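Local coordinates for protein restriction endonuclease R.BpuJI (Bacillus pumilus, PDB 2VLA) that recognises a specific DNA sequence through this N-terminal domain, bound here to its cognate DNA, and as a whole enzyme probably cleaves DNA as an endonuclease, at residues N24-I36 and K46-E58. Residues are numbered along the deposited sequence; the frame is centred on the assembly and turned at random.
Sequences NLLPAYANIIDDI and KDFNNRLIEILGE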
ATOM      1  N   ASN A  24     -12.673  -2.755  15.107  1.00 13.55           N
ATOM      2  CA  ASN A  24     -13.540  -3.937  15.083  1.00 15.01           C
ATOM      3  C   ASN A  24     -13.260  -4.899  13.918  1.00 14.86           C
ATOM      4  O   ASN A  24     -13.299  -6.119  14.083  1.00 15.89           O
ATOM      5  CB  ASN A  24     -15.014  -3.508  15.028  1.00 19.57           C
ATOM      6  CG  ASN A  24     -15.533  -3.117  16.338  1.00 28.50           C
ATOM      7  OD1 ASN A  24     -15.176  -3.700  17.351  1.00 35.07           O
ATOM      8  ND2 ASN A  24     -16.411  -2.128  16.352  1.00 31.34           N
ATOM      9  N   LEU A  25     -13.022  -4.355  12.739  1.00 13.75           N
ATOM     10  CA  LEU A  25     -12.864  -5.192  11.560  1.00 12.98           C
ATOM     11  C   LEU A  25     -11.547  -5.985  11.530  1.00 12.49           C
ATOM     12  O   LEU A  25     -11.535  -7.110  11.084  1.00 13.45           O
ATOM     13  CB  LEU A  25     -13.003  -4.348  10.293  1.00 12.51           C
ATOM     14  CG  LEU A  25     -14.404  -4.035   9.841  1.00 15.06           C
ATOM     15  CD1 LEU A  25     -14.366  -3.009   8.749  1.00 13.59           C
ATOM     16  CD2 LEU A  25     -15.117  -5.323   9.384  1.00 18.46           C
ATOM     17  N   LEU A  26     -10.461  -5.397  11.992  1.00 11.66           N
ATOM     18  CA  LEU A  26      -9.185  -6.112  11.911  1.00 11.66           C
ATOM     19  C   LEU A  26      -9.186  -7.366  12.803  1.00 13.01           C
ATOM     20  O   LEU A  26      -8.859  -8.450  12.348  1.00 12.97           O
ATOM     21  CB  LEU A  26      -7.972  -5.203  12.214  1.00 11.80           C
ATOM     22  CG  LEU A  26      -6.599  -5.823  11.927  1.00 12.57           C
ATOM     23  CD1 LEU A  26      -6.503  -6.191  10.455  1.00 20.10           C
ATOM     24  CD2 LEU A  26      -5.486  -4.870  12.341  1.00 16.19           C
ATOM     25  N   PRO A  27      -9.650  -7.239  14.057  1.00 12.13           N
ATOM     26  CA  PRO A  27      -9.811  -8.465  14.828  1.00 13.87           C
ATOM     27  C   PRO A  27     -10.794  -9.450  14.207  1.00 12.76           C
ATOM     28  O   PRO A  27     -10.592 -10.653  14.302  1.00 15.27           O
ATOM     29  CB  PRO A  27     -10.338  -7.957  16.168  1.00 14.74           C
ATOM     30  CG  PRO A  27      -9.848  -6.592  16.268  1.00 15.13           C
ATOM     31  CD  PRO A  27      -9.874  -6.047  14.883  1.00 13.32           C
ATOM     32  N   ALA A  28     -11.886  -8.955  13.621  1.00 14.61           N
ATOM     33  CA  ALA A  28     -12.833  -9.844  12.987  1.00 14.10           C
ATOM     34  C   ALA A  28     -12.210 -10.611  11.823  1.00 13.78           C
ATOM     35  O   ALA A  28     -12.312 -11.843  11.763  1.00 15.14           O
ATOM     36  CB  ALA A  28     -14.083  -9.075  12.535  1.00 16.77           C
ATOM     37  N   TYR A  29     -11.541  -9.903  10.914  1.00 13.03           N
ATOM     38  CA  TYR A  29     -10.903 -10.566   9.786  1.00 13.10           C
ATOM     39  C   TYR A  29      -9.963 -11.667  10.334  1.00 12.09           C
ATOM     40  O   TYR A  29      -9.952 -12.791   9.850  1.00 13.55           O
ATOM     41  CB  TYR A  29     -10.067  -9.595   8.970  1.00 12.34           C
ATOM     42  CG  TYR A  29     -10.781  -8.513   8.186  1.00 12.36           C
ATOM     43  CD1 TYR A  29     -12.047  -8.699   7.626  1.00 12.56           C
ATOM     44  CD2 TYR A  29     -10.132  -7.323   7.926  1.00 12.32           C
ATOM     45  CE1 TYR A  29     -12.656  -7.670   6.877  1.00 12.73           C
ATOM     46  CE2 TYR A  29     -10.697  -6.333   7.180  1.00 10.86           C
ATOM     47  CZ  TYR A  29     -11.944  -6.498   6.638  1.00 11.18           C
ATOM     48  OH  TYR A  29     -12.462  -5.450   5.907  1.00 12.64           O
ATOM     49  N   ALA A  30      -9.137 -11.307  11.311  1.00 11.87           N
ATOM     50  CA  ALA A  30      -8.098 -12.208  11.789  1.00 13.16           C
ATOM     51  C   ALA A  30      -8.702 -13.431  12.472  1.00 13.28           C
ATOM     52  O   ALA A  30      -8.240 -14.556  12.275  1.00 16.21           O
ATOM     53  CB  ALA A  30      -7.176 -11.477  12.737  1.00 13.62           C
ATOM     54  N   ASN A  31      -9.707 -13.207  13.300  1.00 14.01           N
ATOM     55  CA  ASN A  31     -10.310 -14.294  14.068  1.00 14.23           C
ATOM     56  C   ASN A  31     -11.117 -15.202  13.190  1.00 15.66           C
ATOM     57  O   ASN A  31     -11.120 -16.410  13.380  1.00 17.30           O
ATOM     58  CB  ASN A  31     -11.148 -13.750  15.221  1.00 15.52           C
ATOM     59  CG  ASN A  31     -10.295 -13.354  16.409  1.00 16.15           C
ATOM     60  OD1 ASN A  31      -9.299 -14.022  16.720  1.00 21.56           O
ATOM     61  ND2 ASN A  31     -10.651 -12.276  17.058  1.00 17.60           N
ATOM     62  N   ILE A  32     -11.817 -14.622  12.217  1.00 15.17           N
ATOM     63  CA  ILE A  32     -12.539 -15.430  11.251  1.00 15.65           C
ATOM     64  C   ILE A  32     -11.555 -16.350  10.520  1.00 15.28           C
ATOM     65  O   ILE A  32     -11.759 -17.562  10.436  1.00 17.68           O
ATOM     66  CB  ILE A  32     -13.294 -14.569  10.240  1.00 16.72           C
ATOM     67  CG1 ILE A  32     -14.445 -13.829  10.944  1.00 18.49           C
ATOM     68  CG2 ILE A  32     -13.807 -15.451   9.077  1.00 17.99           C
ATOM     69  CD1 ILE A  32     -15.102 -12.720  10.104  1.00 19.75           C
ATOM     70  N   ILE A  33     -10.496 -15.773   9.988  1.00 15.17           N
ATOM     71  CA  ILE A  33      -9.514 -16.546   9.236  1.00 15.90           C
ATOM     72  C   ILE A  33      -8.845 -17.622  10.107  1.00 16.83           C
ATOM     73  O   ILE A  33      -8.754 -18.784   9.716  1.00 20.08           O
ATOM     74  CB  ILE A  33      -8.467 -15.619   8.607  1.00 14.84           C
ATOM     75  CG1 ILE A  33      -9.110 -14.810   7.482  1.00 15.22           C
ATOM     76  CG2 ILE A  33      -7.283 -16.415   8.064  1.00 16.83           C
ATOM     77  CD1 ILE A  33      -8.292 -13.597   7.053  1.00 14.82           C
ATOM     78  N   ASP A  34      -8.436 -17.243  11.307  1.00 16.86           N
ATOM     79  CA  ASP A  34      -7.759 -18.176  12.201  1.00 17.99           C
ATOM     80  C   ASP A  34      -8.686 -19.357  12.563  1.00 20.91           C
ATOM     81  O   ASP A  34      -8.245 -20.507  12.658  1.00 22.40           O
ATOM     82  CB  ASP A  34      -7.321 -17.440  13.460  1.00 18.96           C
ATOM     83  CG  ASP A  34      -6.549 -18.297  14.389  1.00 20.45           C
ATOM     84  OD1 ASP A  34      -5.537 -18.877  13.955  1.00 25.05           O
ATOM     85  OD2 ASP A  34      -6.912 -18.339  15.572  1.00 21.97           O
ATOM     86  N   ASP A  35      -9.976 -19.058  12.751  1.00 19.32           N
ATOM     87  CA  ASP A  35     -10.948 -20.071  13.151  1.00 22.55           C
ATOM     88  C   ASP A  35     -11.247 -21.063  12.029  1.00 21.49           C
ATOM     89  O   ASP A  35     -11.294 -22.282  12.262  1.00 24.40           O
ATOM     90  CB  ASP A  35     -12.247 -19.415  13.577  1.00 21.16           C
ATOM     91  CG  ASP A  35     -12.165 -18.785  14.953  1.00 27.91           C
ATOM     92  OD1 ASP A  35     -11.151 -19.006  15.665  1.00 30.37           O
ATOM     93  OD2 ASP A  35     -13.132 -18.076  15.331  1.00 27.23           O
ATOM     94  N   ILE A  36     -11.512 -20.551  10.823  1.00 21.01           N
ATOM     95  CA  ILE A  36     -12.053 -21.391   9.764  1.00 20.86           C
ATOM     96  C   ILE A  36     -10.970 -22.022   8.885  1.00 23.40           C
ATOM     97  O   ILE A  36     -11.225 -23.013   8.210  1.00 27.09           O
ATOM     98  CB  ILE A  36     -13.113 -20.634   8.881  1.00 22.93           C
ATOM     99  CG1 ILE A  36     -12.454 -19.572   7.995  1.00 20.75           C
ATOM    100  CG2 ILE A  36     -14.186 -20.000   9.766  1.00 24.38           C
ATOM    101  CD1 ILE A  36     -13.448 -18.844   7.045  1.00 20.00           C
ATOM    102  N   LYS A  46     -18.080 -19.223   2.072  1.00 23.70           N
ATOM    103  CA  LYS A  46     -19.348 -19.240   2.780  1.00 25.07           C
ATOM    104  C   LYS A  46     -19.150 -18.872   4.234  1.00 23.19           C
ATOM    105  O   LYS A  46     -19.862 -18.016   4.776  1.00 25.01           O
ATOM    106  CB  LYS A  46     -20.002 -20.626   2.671  1.00 27.13           C
ATOM    107  CG  LYS A  46     -21.226 -20.815   3.567  1.00 32.65           C
ATOM    108  N   ASP A  47     -18.170 -19.507   4.865  1.00 23.17           N
ATOM    109  CA  ASP A  47     -17.944 -19.342   6.287  1.00 23.61           C
ATOM    110  C   ASP A  47     -17.411 -17.946   6.621  1.00 19.51           C
ATOM    111  O   ASP A  47     -17.792 -17.347   7.630  1.00 22.95           O
ATOM    112  CB  ASP A  47     -16.990 -20.419   6.793  1.00 25.07           C
ATOM    113  CG  ASP A  47     -17.619 -21.814   6.776  1.00 32.03           C
ATOM    114  OD1 ASP A  47     -18.872 -21.910   6.738  1.00 36.70           O
ATOM    115  OD2 ASP A  47     -16.864 -22.804   6.791  1.00 36.06           O
ATOM    116  N   PHE A  48     -16.544 -17.421   5.767  1.00 18.98           N
ATOM    117  CA  PHE A  48     -16.041 -16.072   5.959  1.00 17.63           C
ATOM    118  C   PHE A  48     -17.190 -15.060   5.908  1.00 16.50           C
ATOM    119  O   PHE A  48     -17.344 -14.240   6.800  1.00 18.19           O
ATOM    120  CB  PHE A  48     -14.989 -15.729   4.901  1.00 17.21           C
ATOM    121  CG  PHE A  48     -14.398 -14.368   5.067  1.00 14.90           C
ATOM    122  CD1 PHE A  48     -15.059 -13.250   4.581  1.00 15.91           C
ATOM    123  CD2 PHE A  48     -13.160 -14.203   5.691  1.00 16.58           C
ATOM    124  CE1 PHE A  48     -14.524 -11.990   4.733  1.00 17.50           C
ATOM    125  CE2 PHE A  48     -12.623 -12.944   5.860  1.00 18.36           C
ATOM    126  CZ  PHE A  48     -13.300 -11.834   5.371  1.00 15.58           C
ATOM    127  N   ASN A  49     -17.987 -15.129   4.850  1.00 19.09           N
ATOM    128  CA  ASN A  49     -19.081 -14.185   4.651  1.00 18.57           C
ATOM    129  C   ASN A  49     -20.123 -14.268   5.769  1.00 18.39           C
ATOM    130  O   ASN A  49     -20.627 -13.257   6.228  1.00 20.35           O
ATOM    131  CB  ASN A  49     -19.769 -14.443   3.318  1.00 19.20           C
ATOM    132  CG  ASN A  49     -18.984 -13.919   2.138  1.00 19.28           C
ATOM    133  OD1 ASN A  49     -17.805 -13.576   2.257  1.00 20.09           O
ATOM    134  ND2 ASN A  49     -19.641 -13.858   0.976  1.00 18.14           N
ATOM    135  N   ASN A  50     -20.439 -15.485   6.197  1.00 18.84           N
ATOM    136  CA  ASN A  50     -21.413 -15.682   7.265  1.00 20.63           C
ATOM    137  C   ASN A  50     -20.979 -15.064   8.591  1.00 20.33           C
ATOM    138  O   ASN A  50     -21.815 -14.590   9.360  1.00 23.04           O
ATOM    139  CB  ASN A  50     -21.725 -17.174   7.451  1.00 21.90           C
ATOM    140  CG  ASN A  50     -22.669 -17.713   6.381  1.00 31.49           C
ATOM    141  OD1 ASN A  50     -23.361 -16.953   5.709  1.00 37.01           O
ATOM    142  ND2 ASN A  50     -22.692 -19.029   6.222  1.00 30.31           N
ATOM    143  N   ARG A  51     -19.673 -15.066   8.859  1.00 18.15           N
ATOM    144  CA  ARG A  51     -19.148 -14.411  10.051  1.00 18.77           C
ATOM    145  C   ARG A  51     -19.066 -12.883   9.875  1.00 18.12           C
ATOM    146  O   ARG A  51     -19.447 -12.127  10.772  1.00 18.89           O
ATOM    147  CB  ARG A  51     -17.764 -14.973  10.420  1.00 20.05           C
ATOM    148  CG  ARG A  51     -17.770 -16.412  10.961  1.00 27.14           C
ATOM    149  CD  ARG A  51     -17.860 -16.475  12.501  1.00 32.23           C
ATOM    150  NE  ARG A  51     -16.770 -15.761  13.200  1.00 29.13           N
ATOM    151  CZ  ARG A  51     -15.621 -16.323  13.610  1.00 32.55           C
ATOM    152  NH1 ARG A  51     -15.368 -17.607  13.377  1.00 28.89           N
ATOM    153  NH2 ARG A  51     -14.722 -15.588  14.249  1.00 32.77           N
ATOM    154  N   LEU A  52     -18.578 -12.426   8.721  1.00 18.72           N
ATOM    155  CA  LEU A  52     -18.329 -10.984   8.528  1.00 17.35           C
ATOM    156  C   LEU A  52     -19.635 -10.192   8.542  1.00 15.22           C
ATOM    157  O   LEU A  52     -19.685  -9.055   9.030  1.00 18.00           O
ATOM    158  CB  LEU A  52     -17.546 -10.720   7.219  1.00 16.76           C
ATOM    159  CG  LEU A  52     -17.211  -9.240   6.968  1.00 16.57           C
ATOM    160  CD1 LEU A  52     -16.372  -8.656   8.114  1.00 19.36           C
ATOM    161  CD2 LEU A  52     -16.485  -9.067   5.638  1.00 17.45           C
ATOM    162  N   ILE A  53     -20.699 -10.796   8.050  1.00 19.43           N
ATOM    163  CA  ILE A  53     -21.963 -10.071   7.954  1.00 19.26           C
ATOM    164  C   ILE A  53     -22.522  -9.674   9.359  1.00 19.79           C
ATOM    165  O   ILE A  53     -23.297  -8.719   9.495  1.00 23.35           O
ATOM    166  CB  ILE A  53     -23.026 -10.855   7.169  1.00 21.15           C
ATOM    167  CG1 ILE A  53     -24.155  -9.904   6.739  1.00 20.21           C
ATOM    168  CG2 ILE A  53     -23.594 -12.009   8.026  1.00 23.87           C
ATOM    169  CD1 ILE A  53     -25.136 -10.512   5.748  1.00 23.53           C
ATOM    170  N   GLU A  54     -22.097 -10.395  10.385  1.00 21.69           N
ATOM    171  CA  GLU A  54     -22.452 -10.053  11.761  1.00 23.03           C
ATOM    172  C   GLU A  54     -21.790  -8.757  12.223  1.00 23.15           C
ATOM    173  O   GLU A  54     -22.311  -8.069  13.105  1.00 29.82           O
ATOM    174  CB  GLU A  54     -22.092 -11.199  12.703  1.00 26.16           C
ATOM    175  CG  GLU A  54     -22.902 -12.456  12.455  1.00 28.83           C
ATOM    176  CD  GLU A  54     -24.414 -12.220  12.613  1.00 39.08           C
ATOM    177  OE1 GLU A  54     -24.817 -11.528  13.581  1.00 47.53           O
ATOM    178  OE2 GLU A  54     -25.192 -12.724  11.768  1.00 41.15           O
ATOM    179  N   ILE A  55     -20.668  -8.403  11.604  1.00 20.97           N
ATOM    180  CA  ILE A  55     -19.967  -7.176  11.931  1.00 21.24           C
ATOM    181  C   ILE A  55     -20.481  -6.003  11.088  1.00 19.96           C
ATOM    182  O   ILE A  55     -20.642  -4.886  11.587  1.00 25.00           O
ATOM    183  CB  ILE A  55     -18.443  -7.325  11.696  1.00 21.52           C
ATOM    184  CG1 ILE A  55     -17.900  -8.502  12.508  1.00 26.00           C
ATOM    185  CG2 ILE A  55     -17.724  -6.036  12.057  1.00 25.47           C
ATOM    186  CD1 ILE A  55     -18.085  -8.351  14.001  1.00 31.85           C
ATOM    187  N   LEU A  56     -20.696  -6.257   9.797  1.00 20.35           N
ATOM    188  CA  LEU A  56     -21.028  -5.193   8.858  1.00 16.30           C
ATOM    189  C   LEU A  56     -22.529  -4.862   8.881  1.00 20.11           C
ATOM    190  O   LEU A  56     -22.908  -3.748   8.589  1.00 20.44           O
ATOM    191  CB  LEU A  56     -20.579  -5.575   7.440  1.00 19.30           C
ATOM    192  CG  LEU A  56     -19.076  -5.621   7.196  1.00 16.44           C
ATOM    193  CD1 LEU A  56     -18.814  -5.911   5.736  1.00 17.60           C
ATOM    194  CD2 LEU A  56     -18.428  -4.306   7.617  1.00 18.41           C
ATOM    195  N   GLY A  57     -23.359  -5.847   9.218  1.00 21.34           N
ATOM    196  CA  GLY A  57     -24.807  -5.626   9.354  1.00 21.03           C
ATOM    197  C   GLY A  57     -25.600  -6.446   8.351  1.00 21.86           C
ATOM    198  O   GLY A  57     -25.128  -6.712   7.242  1.00 19.73           O
ATOM    199  N   GLU A  58     -26.842  -6.761   8.699  1.00 23.67           N
ATOM    200  CA  GLU A  58     -27.636  -7.746   7.953  1.00 25.24           C
ATOM    201  C   GLU A  58     -28.049  -7.258   6.548  1.00 22.58           C
ATOM    202  O   GLU A  58     -28.414  -8.054   5.696  1.00 26.94           O
ATOM    203  CB  GLU A  58     -28.889  -8.123   8.757  1.00 25.35           C
ATOM    204  CG  GLU A  58     -29.895  -6.998   8.886  1.00 30.30           C
ATOM    205  CD  GLU A  58     -31.080  -7.361   9.767  1.00 42.10           C
ATOM    206  OE1 GLU A  58     -31.268  -8.564  10.059  1.00 46.48           O
ATOM    207  OE2 GLU A  58     -31.819  -6.442  10.167  1.00 48.81           O
TER
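Phe48 fits knob-into-hole among Tyr29, Ile32, Ile33 and Ile36, in an antiparallel helix-helix packing in the DNA-recognition domain. Helices 22-36 and 41-56 are successive helices, joined through the short strand 39-40, and their axes here run 147° apart. The Phe48 CG lies anti to the backbone N (chi1 -178°), which carries the ring in among these four residues. Ile32 CG2 touches ring atom CD2 of Phe48 at 3.7 Å, and Ile33 CG1 comes up to the ring edge. The other branch of Ile32 extends alongside Arg51, its CD1 3.5 Å from Arg51 CB. Arg51 bends at chi2 and chi3, laying one guanidinium face over Ile32 CG1. In a salt bridge, its NH1 and NH2 both hydrogen-bond to one oxygen, Asp35 OD2, at 3.0 and 3.1 Å. OD2 receives NH1 through its anti lone pair, and the carboxylate and guanidinium planes are 44° apart. A methionine in place of Arg51 would probably leave the Asp35 carboxylate without its charged mate. Farther along, Leu25 CD2 meets Leu52 CD1 at 3.8 Å and also reaches Ile55 and Leu56. Ala28 CB packs on Ile55 CG1. Helix 62-76 lies against both helices: its His68 hydrogen-bonds to Tyr29 OH and touches Leu52, while Arg69 touches Phe48. Helices 91-99 and 102-112 pack on other side chains of helix 22-36.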